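Local coordinates for protein nitroreductase (PDB 3PXV) that binds flavin mononucleotide and, as a member of the nitroreductase family, probably works as an FMN-dependent oxidoreductase, at residues 57-62 with 94-99; 98-103 with 154-159. One frame throughout, in Å; residues are numbered along the deposited sequence.

Interaction 1. Residues 57-62 with 94-99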
ATOM      1  N   GLU B  57     -26.273 -10.412  -4.407  1.00 56.97           N
ATOM      2  CA  GLU B  57     -26.544 -10.615  -5.818  1.00 59.51           C
ATOM      3  C   GLU B  57     -25.411 -10.056  -6.677  1.00 57.77           C
ATOM      4  O   GLU B  57     -24.871 -10.770  -7.524  1.00 58.44           O
ATOM      5  CB  GLU B  57     -27.897  -9.991  -6.208  1.00 61.16           C
ATOM      6  CG  GLU B  57     -28.260 -10.106  -7.688  1.00 69.83           C
ATOM      7  CD  GLU B  57     -28.340 -11.551  -8.165  1.00 79.19           C
ATOM      8  OE1 GLU B  57     -28.541 -12.451  -7.317  1.00 88.67           O
ATOM      9  OE2 GLU B  57     -28.203 -11.787  -9.386  1.00 78.52           O
ATOM     10  N   LEU B  58     -25.031  -8.799  -6.429  1.00 56.09           N
ATOM     11  CA  LEU B  58     -23.983  -8.135  -7.218  1.00 53.27           C
ATOM     12  C   LEU B  58     -22.666  -8.883  -7.049  1.00 51.78           C
ATOM     13  O   LEU B  58     -21.931  -9.072  -8.001  1.00 51.36           O
ATOM     14  CB  LEU B  58     -23.847  -6.654  -6.810  1.00 51.44           C
ATOM     15  CG  LEU B  58     -22.768  -5.776  -7.464  1.00 51.51           C
ATOM     16  CD1 LEU B  58     -22.863  -5.779  -8.984  1.00 46.54           C
ATOM     17  CD2 LEU B  58     -22.854  -4.359  -6.950  1.00 47.32           C
HETATM   18  N   MSE B  59     -22.372  -9.309  -5.827  1.00 51.80           N
HETATM   19  CA  MSE B  59     -21.143 -10.044  -5.562  1.00 51.02           C
HETATM   20  C   MSE B  59     -21.102 -11.350  -6.361  1.00 51.51           C
HETATM   21  O   MSE B  59     -20.109 -11.626  -7.023  1.00 49.87           O
HETATM   22  CB  MSE B  59     -20.968 -10.297  -4.063  1.00 51.28           C
HETATM   23  CG  MSE B  59     -20.610  -9.032  -3.259  1.00 52.48           C
HETATM   24 SE   MSE B  59     -19.880  -9.495  -1.551  0.75 43.32          SE
HETATM   25  CE  MSE B  59     -18.332 -10.405  -2.203  1.00 50.57           C
ATOM     26  N   GLN B  60     -22.186 -12.137  -6.306  1.00 52.74           N
ATOM     27  CA  GLN B  60     -22.284 -13.394  -7.075  1.00 52.39           C
ATOM     28  C   GLN B  60     -22.156 -13.156  -8.580  1.00 50.46           C
ATOM     29  O   GLN B  60     -21.548 -13.956  -9.288  1.00 50.16           O
ATOM     30  CB  GLN B  60     -23.610 -14.144  -6.802  1.00 54.03           C
ATOM     31  CG  GLN B  60     -23.773 -14.759  -5.391  1.00 58.94           C
ATOM     32  CD  GLN B  60     -25.113 -15.533  -5.221  1.00 64.15           C
ATOM     33  OE1 GLN B  60     -26.143 -15.145  -5.766  1.00 67.20           O
ATOM     34  NE2 GLN B  60     -25.080 -16.625  -4.457  1.00 62.98           N
ATOM     35  N   GLU B  61     -22.730 -12.067  -9.074  1.00 50.72           N
ATOM     36  CA  GLU B  61     -22.676 -11.798 -10.511  1.00 51.04           C
ATOM     37  C   GLU B  61     -21.269 -11.467 -10.970  1.00 49.87           C
ATOM     38  O   GLU B  61     -20.826 -11.947 -12.000  1.00 49.69           O
ATOM     39  CB  GLU B  61     -23.678 -10.706 -10.912  1.00 52.06           C
ATOM     40  CG  GLU B  61     -25.141 -11.144 -10.804  1.00 53.87           C
ATOM     41  CD  GLU B  61     -26.137 -10.127 -11.344  1.00 58.36           C
ATOM     42  OE1 GLU B  61     -25.735  -9.254 -12.139  1.00 55.78           O
ATOM     43  OE2 GLU B  61     -27.344 -10.220 -10.999  1.00 59.11           O
HETATM   44  N   MSE B  62     -20.556 -10.672 -10.185  1.00 49.46           N
HETATM   45  CA  MSE B  62     -19.211 -10.293 -10.529  1.00 48.95           C
HETATM   46  C   MSE B  62     -18.307 -11.525 -10.446  1.00 49.89           C
HETATM   47  O   MSE B  62     -17.365 -11.682 -11.234  1.00 50.10           O
HETATM   48  CB  MSE B  62     -18.711  -9.167  -9.599  1.00 48.68           C
HETATM   49  CG  MSE B  62     -19.432  -7.858  -9.781  1.00 46.21           C
HETATM   50 SE   MSE B  62     -18.894  -6.477  -8.526  0.75 37.12          SE
HETATM   51  CE  MSE B  62     -17.047  -6.422  -8.998  1.00 39.33           C
ATOM     52  N   PRO B  94     -19.102 -12.487   2.515  1.00 47.32           N
ATOM     53  CA  PRO B  94     -20.388 -11.828   2.414  1.00 50.85           C
ATOM     54  C   PRO B  94     -20.311 -10.335   2.098  1.00 51.08           C
ATOM     55  O   PRO B  94     -21.344  -9.702   1.933  1.00 52.54           O
ATOM     56  CB  PRO B  94     -20.984 -12.072   3.797  1.00 52.44           C
ATOM     57  CG  PRO B  94     -19.775 -12.006   4.697  1.00 48.67           C
ATOM     58  CD  PRO B  94     -18.670 -12.626   3.914  1.00 47.11           C
ATOM     59  N   CYS B  95     -19.109  -9.770   2.051  1.00 51.54           N
ATOM     60  CA  CYS B  95     -18.937  -8.359   1.695  1.00 51.21           C
ATOM     61  C   CYS B  95     -17.503  -8.067   1.327  1.00 47.70           C
ATOM     62  O   CYS B  95     -16.605  -8.840   1.618  1.00 46.04           O
ATOM     63  CB  CYS B  95     -19.343  -7.425   2.836  1.00 55.51           C
ATOM     64  SG  CYS B  95     -18.183  -7.417   4.165  1.00 59.76           S
HETATM   65  N   MSE B  96     -17.294  -6.928   0.693  1.00 46.66           N
HETATM   66  CA  MSE B  96     -15.962  -6.537   0.275  1.00 46.79           C
HETATM   67  C   MSE B  96     -15.916  -5.045   0.075  1.00 45.60           C
HETATM   68  O   MSE B  96     -16.929  -4.395  -0.098  1.00 44.63           O
HETATM   69  CB  MSE B  96     -15.561  -7.233  -1.053  1.00 47.97           C
HETATM   70  CG  MSE B  96     -16.392  -6.844  -2.277  1.00 44.59           C
HETATM   71 SE   MSE B  96     -15.778  -7.727  -3.868  0.75 37.95          SE
HETATM   72  CE  MSE B  96     -17.171  -7.127  -5.085  1.00 50.28           C
ATOM     73  N   ILE B  97     -14.715  -4.511   0.122  1.00 44.53           N
ATOM     74  CA  ILE B  97     -14.516  -3.122  -0.178  1.00 43.09           C
ATOM     75  C   ILE B  97     -13.815  -3.104  -1.506  1.00 42.47           C
ATOM     76  O   ILE B  97     -12.764  -3.736  -1.661  1.00 43.65           O
ATOM     77  CB  ILE B  97     -13.690  -2.432   0.872  1.00 41.25           C
ATOM     78  CG1 ILE B  97     -14.542  -2.289   2.139  1.00 42.43           C
ATOM     79  CG2 ILE B  97     -13.226  -1.086   0.344  1.00 41.16           C
ATOM     80  CD1 ILE B  97     -13.820  -1.668   3.326  1.00 39.87           C
ATOM     81  N   VAL B  98     -14.435  -2.435  -2.473  1.00 42.33           N
ATOM     82  CA  VAL B  98     -13.884  -2.265  -3.817  1.00 40.44           C
ATOM     83  C   VAL B  98     -13.250  -0.893  -3.888  1.00 39.93           C
ATOM     84  O   VAL B  98     -13.880   0.077  -3.493  1.00 41.08           O
ATOM     85  CB  VAL B  98     -14.990  -2.401  -4.889  1.00 41.24           C
ATOM     86  CG1 VAL B  98     -14.425  -2.164  -6.292  1.00 34.50           C
ATOM     87  CG2 VAL B  98     -15.644  -3.819  -4.769  1.00 39.71           C
ATOM     88  N   VAL B  99     -11.998  -0.822  -4.362  1.00 41.19           N
ATOM     89  CA  VAL B  99     -11.256   0.432  -4.478  1.00 40.36           C
ATOM     90  C   VAL B  99     -10.977   0.770  -5.933  1.00 41.50           C
ATOM     91  O   VAL B  99     -10.027   0.276  -6.527  1.00 44.16           O
ATOM     92  CB  VAL B  99      -9.930   0.421  -3.694  1.00 41.05           C
ATOM     93  CG1 VAL B  99      -9.298   1.809  -3.731  1.00 34.14           C
ATOM     94  CG2 VAL B  99     -10.161   0.036  -2.277  1.00 38.21           C
TER

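Interaction 2. Residues 98-103 with 154-159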
ATOM      1  N   VAL B  98     -14.435  -2.435  -2.473  1.00 42.33           N
ATOM      2  CA  VAL B  98     -13.884  -2.265  -3.817  1.00 40.44           C
ATOM      3  C   VAL B  98     -13.250  -0.893  -3.888  1.00 39.93           C
ATOM      4  O   VAL B  98     -13.880   0.077  -3.493  1.00 41.08           O
ATOM      5  CB  VAL B  98     -14.990  -2.401  -4.889  1.00 41.24           C
ATOM      6  CG1 VAL B  98     -14.425  -2.164  -6.292  1.00 34.50           C
ATOM      7  CG2 VAL B  98     -15.644  -3.819  -4.769  1.00 39.71           C
ATOM      8  N   VAL B  99     -11.998  -0.822  -4.362  1.00 41.19           N
ATOM      9  CA  VAL B  99     -11.256   0.432  -4.478  1.00 40.36           C
ATOM     10  C   VAL B  99     -10.977   0.770  -5.933  1.00 41.50           C
ATOM     11  O   VAL B  99     -10.027   0.276  -6.527  1.00 44.16           O
ATOM     12  CB  VAL B  99      -9.930   0.421  -3.694  1.00 41.05           C
ATOM     13  CG1 VAL B  99      -9.298   1.809  -3.731  1.00 34.14           C
ATOM     14  CG2 VAL B  99     -10.161   0.036  -2.277  1.00 38.21           C
ATOM     15  N   PRO B 100     -11.858   1.565  -6.546  1.00 43.46           N
ATOM     16  CA  PRO B 100     -11.593   1.975  -7.911  1.00 44.64           C
ATOM     17  C   PRO B 100     -10.560   3.104  -7.926  1.00 44.52           C
ATOM     18  O   PRO B 100     -10.359   3.783  -6.925  1.00 42.95           O
ATOM     19  CB  PRO B 100     -12.960   2.493  -8.376  1.00 45.52           C
ATOM     20  CG  PRO B 100     -13.547   3.047  -7.148  1.00 41.84           C
ATOM     21  CD  PRO B 100     -13.171   2.048  -6.089  1.00 41.83           C
ATOM     22  N   ILE B 101      -9.919   3.317  -9.057  1.00 45.63           N
ATOM     23  CA  ILE B 101      -8.880   4.329  -9.120  1.00 44.94           C
ATOM     24  C   ILE B 101      -8.942   5.096 -10.432  1.00 46.56           C
ATOM     25  O   ILE B 101      -9.534   4.626 -11.415  1.00 44.13           O
ATOM     26  CB  ILE B 101      -7.449   3.715  -8.922  1.00 43.71           C
ATOM     27  CG1 ILE B 101      -7.094   2.714 -10.011  1.00 47.28           C
ATOM     28  CG2 ILE B 101      -7.287   3.021  -7.581  1.00 37.27           C
ATOM     29  CD1 ILE B 101      -5.596   2.395  -9.998  1.00 42.60           C
ATOM     30  N   ASP B 102      -8.346   6.290 -10.422  1.00 48.15           N
ATOM     31  CA  ASP B 102      -8.261   7.139 -11.601  1.00 49.34           C
ATOM     32  C   ASP B 102      -7.062   6.603 -12.388  1.00 49.90           C
ATOM     33  O   ASP B 102      -5.954   6.627 -11.892  1.00 51.94           O
ATOM     34  CB  ASP B 102      -8.048   8.595 -11.178  1.00 50.03           C
ATOM     35  CG  ASP B 102      -8.081   9.589 -12.359  1.00 51.93           C
ATOM     36  OD1 ASP B 102      -8.058   9.171 -13.525  1.00 47.60           O
ATOM     37  OD2 ASP B 102      -8.140  10.810 -12.096  1.00 50.67           O
ATOM     38  N   PRO B 103      -7.284   6.069 -13.590  1.00 51.51           N
ATOM     39  CA  PRO B 103      -6.159   5.550 -14.363  1.00 54.61           C
ATOM     40  C   PRO B 103      -5.246   6.604 -15.023  1.00 56.66           C
ATOM     41  O   PRO B 103      -4.173   6.244 -15.484  1.00 56.45           O
ATOM     42  CB  PRO B 103      -6.855   4.722 -15.454  1.00 55.00           C
ATOM     43  CG  PRO B 103      -8.168   5.356 -15.624  1.00 51.91           C
ATOM     44  CD  PRO B 103      -8.572   5.821 -14.265  1.00 52.36           C
ATOM     45  N   LEU B 154     -21.878  -0.318  -8.829  1.00 49.18           N
ATOM     46  CA  LEU B 154     -20.972  -0.085  -7.685  1.00 50.36           C
ATOM     47  C   LEU B 154     -20.903   1.384  -7.327  1.00 50.08           C
ATOM     48  O   LEU B 154     -20.595   1.724  -6.206  1.00 49.41           O
ATOM     49  CB  LEU B 154     -19.576  -0.607  -7.994  1.00 48.57           C
ATOM     50  CG  LEU B 154     -19.472  -2.131  -7.955  1.00 51.52           C
ATOM     51  CD1 LEU B 154     -18.248  -2.634  -8.704  1.00 47.22           C
ATOM     52  CD2 LEU B 154     -19.479  -2.617  -6.506  1.00 49.72           C
ATOM     53  N   GLY B 155     -21.200   2.244  -8.301  1.00 51.32           N
ATOM     54  CA  GLY B 155     -21.159   3.676  -8.121  1.00 50.58           C
ATOM     55  C   GLY B 155     -19.786   4.278  -8.357  1.00 49.99           C
ATOM     56  O   GLY B 155     -19.456   5.295  -7.778  1.00 51.20           O
ATOM     57  N   PHE B 156     -18.983   3.662  -9.213  1.00 49.99           N
ATOM     58  CA  PHE B 156     -17.668   4.193  -9.561  1.00 50.05           C
ATOM     59  C   PHE B 156     -17.802   5.607 -10.124  1.00 52.02           C
ATOM     60  O   PHE B 156     -18.771   5.896 -10.818  1.00 50.96           O
ATOM     61  CB  PHE B 156     -17.063   3.357 -10.701  1.00 49.51           C
ATOM     62  CG  PHE B 156     -16.355   2.111 -10.278  1.00 47.26           C
ATOM     63  CD1 PHE B 156     -16.618   1.481  -9.063  1.00 46.50           C
ATOM     64  CD2 PHE B 156     -15.486   1.501 -11.168  1.00 43.37           C
ATOM     65  CE1 PHE B 156     -15.961   0.312  -8.714  1.00 45.86           C
ATOM     66  CE2 PHE B 156     -14.843   0.326 -10.842  1.00 41.73           C
ATOM     67  CZ  PHE B 156     -15.082  -0.279  -9.614  1.00 43.97           C
ATOM     68  N   PRO B 157     -16.823   6.487  -9.855  1.00 53.84           N
ATOM     69  CA  PRO B 157     -16.862   7.774 -10.556  1.00 54.85           C
ATOM     70  C   PRO B 157     -16.530   7.553 -12.035  1.00 55.95           C
ATOM     71  O   PRO B 157     -15.781   6.617 -12.372  1.00 53.35           O
ATOM     72  CB  PRO B 157     -15.745   8.594  -9.889  1.00 55.03           C
ATOM     73  CG  PRO B 157     -15.369   7.860  -8.644  1.00 53.24           C
ATOM     74  CD  PRO B 157     -15.795   6.441  -8.796  1.00 53.39           C
ATOM     75  N   GLU B 158     -17.047   8.420 -12.902  1.00 58.89           N
ATOM     76  CA  GLU B 158     -16.814   8.304 -14.339  1.00 61.92           C
ATOM     77  C   GLU B 158     -15.325   8.276 -14.639  1.00 59.41           C
ATOM     78  O   GLU B 158     -14.570   9.091 -14.124  1.00 58.22           O
ATOM     79  CB  GLU B 158     -17.450   9.473 -15.100  1.00 66.03           C
ATOM     80  CG  GLU B 158     -17.673   9.177 -16.603  1.00 78.17           C
ATOM     81  CD  GLU B 158     -18.147  10.396 -17.398  1.00 92.36           C
ATOM     82  OE1 GLU B 158     -17.607  11.510 -17.159  1.00 94.64           O
ATOM     83  OE2 GLU B 158     -19.037  10.230 -18.276  1.00 98.79           O
ATOM     84  N   GLY B 159     -14.901   7.335 -15.474  1.00 58.16           N
ATOM     85  CA  GLY B 159     -13.487   7.244 -15.825  1.00 58.11           C
ATOM     86  C   GLY B 159     -12.644   6.344 -14.938  1.00 55.32           C
ATOM     87  O   GLY B 159     -11.589   5.906 -15.356  1.00 57.55           O
TER

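Interaction 1. Residues 57-62 with 94-99
M59 and M62 reach from the helix toward M96 on the strand, and the contact is van der Waals packing. Both helix residues and M96 are selenomethionines. The SE of M59 lies against the backbone where the chain enters the strand, 3.6 Å from C95 CA and 3.8 Å from P94 C. The M59 chain bends at chi3, which sets CE beside M96, 4.1 Å from M96 CG. The two side chains point in opposite directions as they pass.

One helical turn on, M62 SE lies 3.9 Å from M96 CE, so M96 has M59 along its length and M62 at its tip. The chain of M96 is straight beyond CG (chi2 178°, chi3 174°), which carries CE across to M62. This is helix-on-sheet packing within the FMN-dependent nitroreductase-like fold. Helix 56-72 lies against strand 95-101, an inner strand of the antiparallel sheet. The short segments have axes 9.9 Å apart at closest approach, with 71° between their directions.

No hydrogen bond joins the two segments. The strand's backbone bonds go to its sheet neighbours, as from M96 to V53 and from C95 to L168. T137 touches both M62 and M96, and F90 packs on M59.

Interaction 2. Residues 98-103 with 154-159
P100 sits almost squarely on the ring of F156. Its CB is 3.5 Å from the ring centroid and only 5° off the ring normal, a CH-pi contact over the face. In this nitroreductase-like fold, the loop after helix 147-154 runs beside strand 95-101 before the chain enters strand 161-169. The touching parts run in nearly the same direction, 6° apart from end to end. No hydrogen bond crosses between them, and side chains make most of the contact.

The helix ends in a Schellman motif with G155 as the C-prime residue at positive phi. F156 follows directly. With CG anti to its own carbonyl carbon, the F156 side chain brings its ring against P100, although its first bond does not point at the strand. V98 meets the ring at its edge, where V98 CG1 is 3.8 Å from F156 CE1. The ring of F141 also meets that of F156, with the planes about 15° apart. An alanine in place of F156 would remove the ring, and P100 CB and V98 CG1 would probably lose their main apolar partner in this loop.

On one side of the ring contact, V98 CG2 lies 4.4 Å from L154 CD2. On the other, P100 CG is 4.4 Å from P157 CD. The more exposed end of the contact brings a proline ring to a backbone carbonyl: P103 CD lies 3.2 Å from G159 O.

In the fold
Interactions 1 and 2 follow each other along strand 95-101 and share V98 and V99. Their centres are 14 Å apart. They also touch directly: L58 CD2 is 3.8 Å from L154 CD2, and M62 SE is 3.9 Å from L154 CD1. L154 therefore joins the end of helix 147-154 to helix 56-72 as well as to the strand. Interaction 1 is buried, while interaction 2 runs out toward the surface. Neither segment pair contacts FMN directly. The side chain of M96 is about 10 Å from a bound FMN, and that of V98 about 12 Å. The side chain of Y136, an FMN-binding residue, is about 9 Å from that of M96.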